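PDB 1QR4: protein (tenascin) from Gallus gallus, which is an extracellular-matrix adhesion protein whose two fibronectin type-III domains modelled here span the heparin- and contactin-binding regions. Local coordinates for residues I106-P118 and V142-P156. Residues are numbered along the deposited sequence; the frame is centred on the assembly and turned at random.
Sequences ITENSATVSWTPP and VDGSKTRTKLVKLVP
Trp-115 lays its indole against the backbone of Thr-147 and Arg-148, covering the start of strand 148-151. Thr-147 O stands over the centre of one face of the Trp-115 ring, 3.5 Å above the plane, and Arg-148 CA makes a CH-pi contact 4.0 Å from the centroid of the six-membered ring. At the ring's edge, Trp-115 CZ2 meets Val-142 CG1 at 3.7 Å. With CG between the backbone N and the carbonyl carbon (chi1 55°), the indole is brought over the Thr-147/Arg-148 backbone. The same Thr-147 O is gripped by two donors arriving from opposite faces of its carbonyl plane, Trp-115 N at 3.1 Å and Ser-114 OG at 3.3 Å. Thr-147 repays the bond: with OG1 anti to its own N (chi1 175°), the hydroxyl donates to Trp-115 O at 2.7 Å, almost in line with the carbonyl. From there strands 111-115 and 148-151 run antiparallel, Val-113 and Ala-111 pairing with Thr-149 and Leu-151 in the hydrogen-bonded positions. This is the central and one outer strand of the three-stranded sheet of a fibronectin type-III beta sandwich. Val-113 and Thr-149 lie side by side, CG1 to CG2 3.7 Å, on the inner face with Ala-111 and Leu-151; Thr-112, Ser-114, Arg-148 and Lys-150 line the other. Beyond strand 148-151, Leu-154 N bonds to Asn-109 O at 2.9 Å, and the Leu-154 side chain touches Ala-111, Tyr-160 and Leu-180. Tyr-125, Val-127 and Ile-164 of the four-stranded sheet also pack against the Trp-115 side chain, while strand 101-104 pairs along the far side of strand 111-115. A serine in place of Trp-115 would probably open a gap between the sheets and leave Val-142 and the Thr-147/Arg-148 backbone without their cover.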
ATOM      1  N   ILE A 106      17.603   1.542  25.537  1.00 37.57           N
ATOM      2  CA  ILE A 106      18.233   0.250  25.298  1.00 44.93           C
ATOM      3  C   ILE A 106      18.799  -0.248  26.604  1.00 48.44           C
ATOM      4  O   ILE A 106      19.037   0.546  27.518  1.00 65.57           O
ATOM      5  CB  ILE A 106      19.377   0.333  24.285  1.00 45.10           C
ATOM      6  CG1 ILE A 106      18.951   1.164  23.069  1.00 60.62           C
ATOM      7  CG2 ILE A 106      19.781  -1.074  23.846  1.00 44.49           C
ATOM      8  CD1 ILE A 106      17.722   0.648  22.362  1.00 55.36           C
ATOM      9  N   THR A 107      19.008  -1.556  26.696  1.00 48.29           N
ATOM     10  CA  THR A 107      19.538  -2.163  27.907  1.00 47.90           C
ATOM     11  C   THR A 107      20.116  -3.504  27.537  1.00 57.94           C
ATOM     12  O   THR A 107      20.193  -3.856  26.364  1.00 69.14           O
ATOM     13  CB  THR A 107      18.418  -2.355  28.969  1.00 47.78           C
ATOM     14  OG1 THR A 107      17.831  -1.083  29.266  1.00 49.52           O
ATOM     15  CG2 THR A 107      18.960  -2.939  30.274  1.00 71.34           C
ATOM     16  N   GLU A 108      20.567  -4.228  28.548  1.00 66.74           N
ATOM     17  CA  GLU A 108      21.127  -5.541  28.357  1.00 81.88           C
ATOM     18  C   GLU A 108      19.979  -6.513  28.038  1.00 85.31           C
ATOM     19  O   GLU A 108      20.195  -7.522  27.363  1.00 78.43           O
ATOM     20  CB  GLU A 108      21.903  -5.965  29.625  1.00 90.21           C
ATOM     21  CG  GLU A 108      22.826  -4.861  30.217  1.00 94.39           C
ATOM     22  CD  GLU A 108      24.265  -5.326  30.510  1.00 99.92           C
ATOM     23  OE1 GLU A 108      24.447  -6.363  31.181  1.00 99.93           O
ATOM     24  OE2 GLU A 108      25.219  -4.640  30.081  1.00 89.31           O
ATOM     25  N   ASN A 109      18.750  -6.147  28.426  1.00 82.76           N
ATOM     26  CA  ASN A 109      17.573  -7.006  28.212  1.00 82.80           C
ATOM     27  C   ASN A 109      16.273  -6.403  27.670  1.00 71.83           C
ATOM     28  O   ASN A 109      15.313  -7.138  27.418  1.00 58.04           O
ATOM     29  CB  ASN A 109      17.243  -7.762  29.503  1.00 78.60           C
ATOM     30  CG  ASN A 109      18.175  -8.925  29.747  1.00 88.01           C
ATOM     31  OD1 ASN A 109      19.317  -8.746  30.169  1.00 67.45           O
ATOM     32  ND2 ASN A 109      17.699 -10.129  29.460  1.00 83.38           N
ATOM     33  N   SER A 110      16.230  -5.091  27.471  1.00 61.63           N
ATOM     34  CA  SER A 110      15.005  -4.476  26.977  1.00 62.55           C
ATOM     35  C   SER A 110      15.206  -3.191  26.187  1.00 63.92           C
ATOM     36  O   SER A 110      16.126  -2.416  26.462  1.00 66.40           O
ATOM     37  CB  SER A 110      14.076  -4.184  28.145  1.00 78.63           C
ATOM     38  OG  SER A 110      14.687  -3.266  29.033  1.00 88.12           O
ATOM     39  N   ALA A 111      14.288  -2.939  25.253  1.00 54.35           N
ATOM     40  CA  ALA A 111      14.352  -1.744  24.420  1.00 47.58           C
ATOM     41  C   ALA A 111      12.980  -1.222  24.046  1.00 47.60           C
ATOM     42  O   ALA A 111      12.044  -1.988  23.816  1.00 55.94           O
ATOM     43  CB  ALA A 111      15.159  -2.016  23.163  1.00 54.62           C
ATOM     44  N   THR A 112      12.874   0.098  23.988  1.00 43.68           N
ATOM     45  CA  THR A 112      11.633   0.751  23.630  1.00 52.27           C
ATOM     46  C   THR A 112      11.666   1.114  22.148  1.00 55.47           C
ATOM     47  O   THR A 112      12.362   2.054  21.747  1.00 57.63           O
ATOM     48  CB  THR A 112      11.402   2.046  24.473  1.00 63.54           C
ATOM     49  OG1 THR A 112      11.167   1.696  25.843  1.00 76.36           O
ATOM     50  CG2 THR A 112      10.200   2.851  23.954  1.00 62.24           C
ATOM     51  N   VAL A 113      10.957   0.331  21.333  1.00 50.33           N
ATOM     52  CA  VAL A 113      10.865   0.603  19.904  1.00 34.70           C
ATOM     53  C   VAL A 113       9.657   1.507  19.698  1.00 33.07           C
ATOM     54  O   VAL A 113       8.611   1.314  20.314  1.00 38.17           O
ATOM     55  CB  VAL A 113      10.752  -0.696  19.077  1.00 36.28           C
ATOM     56  CG1 VAL A 113       9.696  -1.605  19.645  1.00 28.76           C
ATOM     57  CG2 VAL A 113      10.467  -0.366  17.629  1.00 38.38           C
ATOM     58  N   SER A 114       9.836   2.542  18.890  1.00 30.69           N
ATOM     59  CA  SER A 114       8.777   3.501  18.615  1.00 34.61           C
ATOM     60  C   SER A 114       8.678   3.729  17.101  1.00 37.29           C
ATOM     61  O   SER A 114       9.619   3.426  16.362  1.00 39.85           O
ATOM     62  CB  SER A 114       9.089   4.804  19.340  1.00 28.44           C
ATOM     63  OG  SER A 114       8.191   5.829  18.973  1.00 56.23           O
ATOM     64  N   TRP A 115       7.530   4.220  16.631  1.00 42.06           N
ATOM     65  CA  TRP A 115       7.336   4.464  15.190  1.00 42.64           C
ATOM     66  C   TRP A 115       6.405   5.613  14.911  1.00 27.85           C
ATOM     67  O   TRP A 115       5.561   5.935  15.725  1.00 34.85           O
ATOM     68  CB  TRP A 115       6.765   3.224  14.495  1.00 33.45           C
ATOM     69  CG  TRP A 115       5.502   2.757  15.124  1.00 37.25           C
ATOM     70  CD1 TRP A 115       4.239   3.174  14.833  1.00 30.01           C
ATOM     71  CD2 TRP A 115       5.384   1.835  16.218  1.00 35.36           C
ATOM     72  NE1 TRP A 115       3.340   2.581  15.685  1.00 38.28           N
ATOM     73  CE2 TRP A 115       4.012   1.753  16.545  1.00 29.53           C
ATOM     74  CE3 TRP A 115       6.305   1.073  16.955  1.00 22.68           C
ATOM     75  CZ2 TRP A 115       3.532   0.937  17.582  1.00 37.99           C
ATOM     76  CZ3 TRP A 115       5.828   0.259  17.990  1.00 35.04           C
ATOM     77  CH2 TRP A 115       4.453   0.201  18.290  1.00 34.18           C
ATOM     78  N   THR A 116       6.555   6.235  13.753  1.00 43.01           N
ATOM     79  CA  THR A 116       5.677   7.338  13.414  1.00 51.88           C
ATOM     80  C   THR A 116       4.546   6.823  12.520  1.00 55.34           C
ATOM     81  O   THR A 116       4.772   6.214  11.471  1.00 51.68           O
ATOM     82  CB  THR A 116       6.428   8.552  12.795  1.00 54.18           C
ATOM     83  OG1 THR A 116       6.694   8.319  11.408  1.00 68.02           O
ATOM     84  CG2 THR A 116       7.746   8.797  13.545  1.00 60.99           C
ATOM     85  N   PRO A 117       3.308   6.990  12.992  1.00 48.67           N
ATOM     86  CA  PRO A 117       2.054   6.597  12.367  1.00 56.68           C
ATOM     87  C   PRO A 117       1.824   7.201  11.003  1.00 62.14           C
ATOM     88  O   PRO A 117       2.163   8.361  10.752  1.00 68.06           O
ATOM     89  CB  PRO A 117       1.019   7.119  13.352  1.00 52.23           C
ATOM     90  CG  PRO A 117       1.716   7.006  14.648  1.00 61.10           C
ATOM     91  CD  PRO A 117       3.043   7.595  14.305  1.00 76.79           C
ATOM     92  N   PRO A 118       1.224   6.411  10.104  1.00 56.87           N
ATOM     93  CA  PRO A 118       0.899   6.800   8.731  1.00 60.88           C
ATOM     94  C   PRO A 118      -0.404   7.619   8.685  1.00 74.08           C
ATOM     95  O   PRO A 118      -1.146   7.688   9.681  1.00 65.68           O
ATOM     96  CB  PRO A 118       0.720   5.449   8.046  1.00 47.07           C
ATOM     97  CG  PRO A 118       0.087   4.623   9.137  1.00 26.24           C
ATOM     98  CD  PRO A 118       0.928   4.984  10.336  1.00 26.38           C
ATOM     99  N   VAL A 142       0.189  -4.530  19.038  1.00 31.54           N
ATOM    100  CA  VAL A 142      -0.115  -3.388  19.872  1.00 44.03           C
ATOM    101  C   VAL A 142      -1.192  -2.555  19.183  1.00 50.12           C
ATOM    102  O   VAL A 142      -1.169  -2.401  17.963  1.00 56.65           O
ATOM    103  CB  VAL A 142       1.168  -2.564  20.160  1.00 44.17           C
ATOM    104  CG1 VAL A 142       1.161  -1.226  19.413  1.00 36.41           C
ATOM    105  CG2 VAL A 142       1.340  -2.380  21.666  1.00 50.85           C
ATOM    106  N   ASP A 143      -2.124  -2.028  19.978  1.00 65.23           N
ATOM    107  CA  ASP A 143      -3.255  -1.238  19.488  1.00 57.62           C
ATOM    108  C   ASP A 143      -2.897  -0.004  18.650  1.00 52.95           C
ATOM    109  O   ASP A 143      -1.901   0.672  18.906  1.00 63.30           O
ATOM    110  CB  ASP A 143      -4.169  -0.852  20.653  1.00 72.32           C
ATOM    111  CG  ASP A 143      -5.591  -0.561  20.205  1.00 87.91           C
ATOM    112  OD1 ASP A 143      -6.315  -1.521  19.849  1.00 79.74           O
ATOM    113  OD2 ASP A 143      -5.979   0.629  20.208  1.00 83.61           O
ATOM    114  N   GLY A 144      -3.766   0.299  17.689  1.00 36.14           N
ATOM    115  CA  GLY A 144      -3.568   1.407  16.771  1.00 23.11           C
ATOM    116  C   GLY A 144      -3.319   2.809  17.287  1.00 40.13           C
ATOM    117  O   GLY A 144      -2.707   3.616  16.586  1.00 64.77           O
ATOM    118  N   SER A 145      -3.825   3.126  18.473  1.00 49.76           N
ATOM    119  CA  SER A 145      -3.623   4.454  19.048  1.00 54.87           C
ATOM    120  C   SER A 145      -2.211   4.575  19.609  1.00 55.41           C
ATOM    121  O   SER A 145      -1.673   5.681  19.725  1.00 58.64           O
ATOM    122  CB  SER A 145      -4.635   4.708  20.157  1.00 38.07           C
ATOM    123  OG  SER A 145      -4.581   3.662  21.111  1.00 51.73           O
ATOM    124  N   LYS A 146      -1.632   3.423  19.956  1.00 57.68           N
ATOM    125  CA  LYS A 146      -0.282   3.336  20.511  1.00 59.00           C
ATOM    126  C   LYS A 146       0.757   3.580  19.430  1.00 66.50           C
ATOM    127  O   LYS A 146       0.612   3.113  18.297  1.00 71.65           O
ATOM    128  CB  LYS A 146      -0.043   1.968  21.160  1.00 61.55           C
ATOM    129  CG  LYS A 146      -1.089   1.584  22.201  1.00 78.55           C
ATOM    130  CD  LYS A 146      -0.595   0.460  23.097  1.00 99.59           C
ATOM    131  CE  LYS A 146       0.546   0.936  24.001  1.00 99.81           C
ATOM    132  NZ  LYS A 146       1.075  -0.118  24.927  1.00 99.74           N
ATOM    133  N   THR A 147       1.813   4.301  19.796  1.00 58.06           N
ATOM    134  CA  THR A 147       2.881   4.645  18.868  1.00 44.31           C
ATOM    135  C   THR A 147       4.239   4.089  19.308  1.00 50.69           C
ATOM    136  O   THR A 147       5.274   4.410  18.717  1.00 53.32           O
ATOM    137  CB  THR A 147       2.949   6.179  18.698  1.00 52.49           C
ATOM    138  OG1 THR A 147       4.063   6.544  17.877  1.00 67.41           O
ATOM    139  CG2 THR A 147       3.076   6.857  20.049  1.00 61.05           C
ATOM    140  N   ARG A 148       4.229   3.221  20.320  1.00 52.49           N
ATOM    141  CA  ARG A 148       5.466   2.623  20.834  1.00 51.93           C
ATOM    142  C   ARG A 148       5.222   1.400  21.708  1.00 45.05           C
ATOM    143  O   ARG A 148       4.113   1.178  22.194  1.00 51.67           O
ATOM    144  CB  ARG A 148       6.273   3.648  21.649  1.00 58.68           C
ATOM    145  CG  ARG A 148       5.636   4.077  22.975  1.00 48.78           C
ATOM    146  CD  ARG A 148       6.532   5.033  23.742  1.00 68.23           C
ATOM    147  NE  ARG A 148       6.923   6.188  22.931  1.00 87.39           N
ATOM    148  CZ  ARG A 148       8.004   6.933  23.156  1.00 90.87           C
ATOM    149  NH1 ARG A 148       8.807   6.649  24.172  1.00 83.98           N
ATOM    150  NH2 ARG A 148       8.303   7.944  22.346  1.00 84.81           N
ATOM    151  N   THR A 149       6.267   0.599  21.892  1.00 43.17           N
ATOM    152  CA  THR A 149       6.176  -0.574  22.752  1.00 46.94           C
ATOM    153  C   THR A 149       7.535  -0.952  23.330  1.00 54.91           C
ATOM    154  O   THR A 149       8.590  -0.504  22.867  1.00 59.41           O
ATOM    155  CB  THR A 149       5.531  -1.810  22.058  1.00 39.31           C
ATOM    156  OG1 THR A 149       4.958  -2.674  23.053  1.00 43.73           O
ATOM    157  CG2 THR A 149       6.578  -2.602  21.280  1.00 53.92           C
ATOM    158  N   LYS A 150       7.474  -1.787  24.359  1.00 58.17           N
ATOM    159  CA  LYS A 150       8.639  -2.252  25.076  1.00 64.27           C
ATOM    160  C   LYS A 150       8.921  -3.693  24.703  1.00 58.77           C
ATOM    161  O   LYS A 150       8.001  -4.509  24.614  1.00 51.84           O
ATOM    162  CB  LYS A 150       8.365  -2.147  26.585  1.00 83.98           C
ATOM    163  CG  LYS A 150       7.070  -2.851  27.031  1.00 99.10           C
ATOM    164  CD  LYS A 150       6.736  -2.642  28.509  1.00100.00           C
ATOM    165  CE  LYS A 150       6.212  -1.238  28.788  1.00 99.93           C
ATOM    166  NZ  LYS A 150       5.718  -1.112  30.194  1.00 99.96           N
ATOM    167  N   LEU A 151      10.183  -3.984  24.411  1.00 47.99           N
ATOM    168  CA  LEU A 151      10.583  -5.345  24.089  1.00 52.54           C
ATOM    169  C   LEU A 151      11.321  -5.860  25.324  1.00 55.97           C
ATOM    170  O   LEU A 151      12.056  -5.104  25.972  1.00 57.24           O
ATOM    171  CB  LEU A 151      11.475  -5.385  22.839  1.00 54.39           C
ATOM    172  CG  LEU A 151      10.878  -4.944  21.494  1.00 46.89           C
ATOM    173  CD1 LEU A 151      11.808  -5.324  20.358  1.00 38.13           C
ATOM    174  CD2 LEU A 151       9.542  -5.606  21.279  1.00 49.30           C
ATOM    175  N   VAL A 152      11.063  -7.113  25.692  1.00 41.69           N
ATOM    176  CA  VAL A 152      11.697  -7.721  26.861  1.00 41.23           C
ATOM    177  C   VAL A 152      12.285  -9.069  26.523  1.00 54.59           C
ATOM    178  O   VAL A 152      12.052  -9.600  25.437  1.00 69.32           O
ATOM    179  CB  VAL A 152      10.703  -7.926  28.012  1.00 50.36           C
ATOM    180  CG1 VAL A 152      10.060  -6.596  28.402  1.00 37.86           C
ATOM    181  CG2 VAL A 152       9.654  -8.979  27.629  1.00 37.35           C
ATOM    182  N   LYS A 153      12.989  -9.649  27.488  1.00 57.77           N
ATOM    183  CA  LYS A 153      13.646 -10.944  27.308  1.00 66.61           C
ATOM    184  C   LYS A 153      14.700 -10.888  26.204  1.00 56.64           C
ATOM    185  O   LYS A 153      15.010 -11.898  25.569  1.00 48.30           O
ATOM    186  CB  LYS A 153      12.641 -12.056  27.001  1.00 76.17           C
ATOM    187  CG  LYS A 153      11.986 -12.677  28.217  1.00 84.98           C
ATOM    188  CD  LYS A 153      11.443 -14.065  27.871  1.00 79.89           C
ATOM    189  CE  LYS A 153      10.685 -14.686  29.035  1.00 86.18           C
ATOM    190  NZ  LYS A 153       9.493 -13.867  29.393  1.00 90.03           N
ATOM    191  N   LEU A 154      15.247  -9.698  25.981  1.00 48.59           N
ATOM    192  CA  LEU A 154      16.271  -9.513  24.970  1.00 52.16           C
ATOM    193  C   LEU A 154      17.670  -9.944  25.440  1.00 58.74           C
ATOM    194  O   LEU A 154      18.148  -9.526  26.507  1.00 58.97           O
ATOM    195  CB  LEU A 154      16.285  -8.057  24.518  1.00 38.27           C
ATOM    196  CG  LEU A 154      15.512  -7.761  23.240  1.00 35.02           C
ATOM    197  CD1 LEU A 154      14.235  -8.586  23.154  1.00 33.49           C
ATOM    198  CD2 LEU A 154      15.225  -6.273  23.175  1.00 25.40           C
ATOM    199  N   VAL A 155      18.302 -10.815  24.652  1.00 63.47           N
ATOM    200  CA  VAL A 155      19.648 -11.306  24.942  1.00 58.93           C
ATOM    201  C   VAL A 155      20.658 -10.168  24.835  1.00 62.15           C
ATOM    202  O   VAL A 155      20.625  -9.384  23.890  1.00 53.01           O
ATOM    203  CB  VAL A 155      20.050 -12.421  23.963  1.00 58.51           C
ATOM    204  CG1 VAL A 155      21.555 -12.690  24.039  1.00 64.27           C
ATOM    205  CG2 VAL A 155      19.267 -13.683  24.278  1.00 55.74           C
ATOM    206  N   PRO A 156      21.562 -10.053  25.818  1.00 71.95           N
ATOM    207  CA  PRO A 156      22.563  -8.987  25.783  1.00 82.61           C
ATOM    208  C   PRO A 156      23.497  -9.162  24.592  1.00 87.80           C
ATOM    209  O   PRO A 156      23.773 -10.291  24.166  1.00 86.69           O
ATOM    210  CB  PRO A 156      23.316  -9.180  27.102  1.00 87.38           C
ATOM    211  CG  PRO A 156      22.313  -9.845  27.988  1.00 89.86           C
ATOM    212  CD  PRO A 156      21.689 -10.844  27.053  1.00 73.89           C
TER